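Local coordinates for protein 3-hexulose-6-phosphate synthase (Mycobacterium gastri, PDB 3AJX) that is an enzyme of the orotidine 5'-phosphate decarboxylase/HUMPS family, folded as a TIM barrel with a magnesium ion bound in the model, at residues 105-110 / 128-133. The protein carries 1 engineered substitution. Residues are numbered along the deposited sequence; the frame is centred on the assembly and turned at random.
Sequences GVVVDL and AKFVEM
Val107 pushes its CG2 methyl over one face of the Phe130 ring, 3.5 Å from the centroid and 22° off the ring normal, a CH-pi contact. The ring gets there because Phe130 CG sits between its own backbone N and carbonyl carbon (chi1 56°), which folds the phenyl back over the neighbouring strand. On the sheet face that carries Val107 and Phe130, Asp109 and Glu132 bring their carboxylates together, planes 52° apart, with Asp109 OD2 3.7 Å from Glu132 OE2. One water donates to both of these oxygens and bridges them; Asp109 OD1 is hydrogen-bonded to Ile111 N, OD2 to His134 ND1. Val108 and Val131 point to the other face, where Val123 of helix 116-125 packs on both. Leu110 CD1 rests 3.8 Å from Val131 CB and equally near Met133 CE, while Val108 CG2 meets Ala128 CB at 3.6 Å. Four backbone hydrogen bonds join the two segments, among them Glu132 N to Val108 O (2.9 Å). Helix 116-125 links the two parallel strands as a beta-alpha-beta unit of the eight-stranded TIM barrel; the Glu132 side chain is about 4 Å from the magnesium ion, whose site is formed by Glu30 and Asp59.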
loop_
_atom_site.group_PDB
_atom_site.type_symbol
_atom_site.label_atom_id
_atom_site.label_comp_id
_atom_site.label_asym_id
_atom_site.label_seq_id
_atom_site.Cartn_x
_atom_site.Cartn_y
_atom_site.Cartn_z
ATOM N N GLY A 105 0.041 -14.671 -11.374
ATOM C CA GLY A 105 1.373 -14.242 -11.001
ATOM C C GLY A 105 1.554 -13.001 -10.159
ATOM O O GLY A 105 0.696 -12.123 -10.101
ATOM N N VAL A 106 2.709 -12.944 -9.509
ATOM C CA VAL A 106 3.066 -11.822 -8.667
ATOM C C VAL A 106 4.161 -10.995 -9.314
ATOM O O VAL A 106 5.128 -11.532 -9.862
ATOM C CB VAL A 106 3.586 -12.290 -7.288
ATOM C CG1 VAL A 106 4.181 -11.112 -6.530
ATOM C CG2 VAL A 106 2.458 -12.908 -6.488
ATOM N N VAL A 107 3.992 -9.682 -9.251
ATOM C CA VAL A 107 4.977 -8.754 -9.769
ATOM C C VAL A 107 5.473 -8.007 -8.544
ATOM O O VAL A 107 4.680 -7.466 -7.779
ATOM C CB VAL A 107 4.348 -7.752 -10.754
ATOM C CG1 VAL A 107 5.371 -6.667 -11.131
ATOM C CG2 VAL A 107 3.871 -8.491 -11.991
ATOM N N VAL A 108 6.781 -7.998 -8.327
ATOM C CA VAL A 108 7.304 -7.279 -7.177
ATOM C C VAL A 108 7.683 -5.870 -7.622
ATOM O O VAL A 108 8.513 -5.693 -8.511
ATOM C CB VAL A 108 8.524 -8.005 -6.569
ATOM C CG1 VAL A 108 9.122 -7.168 -5.446
ATOM C CG2 VAL A 108 8.093 -9.371 -6.036
ATOM N N ASP A 109 7.037 -4.880 -7.014
ATOM C CA ASP A 109 7.277 -3.476 -7.329
ATOM C C ASP A 109 8.471 -3.004 -6.507
ATOM O O ASP A 109 8.397 -2.930 -5.279
ATOM C CB ASP A 109 6.034 -2.651 -6.978
ATOM C CG ASP A 109 6.112 -1.233 -7.489
ATOM O OD1 ASP A 109 7.238 -0.732 -7.674
ATOM O OD2 ASP A 109 5.049 -0.613 -7.695
ATOM N N LEU A 110 9.571 -2.684 -7.183
ATOM C CA LEU A 110 10.780 -2.258 -6.488
ATOM C C LEU A 110 10.847 -0.760 -6.205
ATOM O O LEU A 110 11.917 -0.222 -5.916
ATOM C CB LEU A 110 12.014 -2.713 -7.282
ATOM C CG LEU A 110 12.114 -4.238 -7.452
ATOM C CD1 LEU A 110 13.299 -4.598 -8.336
ATOM C CD2 LEU A 110 12.253 -4.908 -6.084
ATOM N N ALA A 128 8.652 -14.458 -7.843
ATOM C CA ALA A 128 8.039 -13.374 -8.603
ATOM C C ALA A 128 8.141 -13.663 -10.104
ATOM O O ALA A 128 9.148 -14.196 -10.566
ATOM C CB ALA A 128 8.729 -12.052 -8.276
ATOM N N LYS A 129 7.096 -13.331 -10.863
ATOM C CA LYS A 129 7.112 -13.544 -12.311
ATOM C C LYS A 129 8.118 -12.563 -12.901
ATOM O O LYS A 129 8.997 -12.931 -13.688
ATOM C CB LYS A 129 5.719 -13.309 -12.902
ATOM C CG LYS A 129 4.672 -14.295 -12.408
ATOM C CD LYS A 129 5.067 -15.729 -12.742
ATOM C CE LYS A 129 4.048 -16.730 -12.220
ATOM N NZ LYS A 129 4.481 -18.131 -12.484
ATOM N N PHE A 130 7.967 -11.299 -12.530
ATOM C CA PHE A 130 8.898 -10.271 -12.948
ATOM C C PHE A 130 8.889 -9.173 -11.908
ATOM O O PHE A 130 8.080 -9.193 -10.981
ATOM C CB PHE A 130 8.591 -9.719 -14.360
ATOM C CG PHE A 130 7.199 -9.168 -14.549
ATOM C CD1 PHE A 130 6.142 -10.009 -14.888
ATOM C CD2 PHE A 130 6.969 -7.792 -14.496
ATOM C CE1 PHE A 130 4.878 -9.492 -15.184
ATOM C CE2 PHE A 130 5.706 -7.262 -14.790
ATOM C CZ PHE A 130 4.660 -8.114 -15.136
ATOM N N VAL A 131 9.820 -8.240 -12.034
ATOM C CA VAL A 131 9.901 -7.143 -11.090
ATOM C C VAL A 131 9.677 -5.856 -11.852
ATOM O O VAL A 131 9.912 -5.793 -13.058
ATOM C CB VAL A 131 11.284 -7.094 -10.394
ATOM C CG1 VAL A 131 11.504 -8.364 -9.584
ATOM C CG2 VAL A 131 12.384 -6.928 -11.428
ATOM N N GLU A 132 9.203 -4.836 -11.152
ATOM C CA GLU A 132 8.964 -3.557 -11.789
ATOM C C GLU A 132 10.009 -2.554 -11.334
ATOM O O GLU A 132 10.101 -2.234 -10.147
ATOM C CB GLU A 132 7.556 -3.047 -11.457
ATOM C CG GLU A 132 7.184 -1.759 -12.185
ATOM C CD GLU A 132 5.734 -1.352 -11.983
ATOM O OE1 GLU A 132 4.833 -2.071 -12.467
ATOM O OE2 GLU A 132 5.495 -0.313 -11.333
ATOM N N MET A 133 10.832 -2.106 -12.280
ATOM C CA MET A 133 11.852 -1.101 -11.997
ATOM C C MET A 133 11.003 0.151 -12.080
ATOM O O MET A 133 10.785 0.722 -13.149
ATOM C CB MET A 133 12.938 -1.123 -13.064
ATOM C CG MET A 133 13.811 -2.375 -12.991
ATOM S SD MET A 133 14.525 -2.568 -11.342
ATOM C CE MET A 133 15.384 -4.148 -11.498
HETATM O O HOH W 1 3.211 -0.718 -10.136
#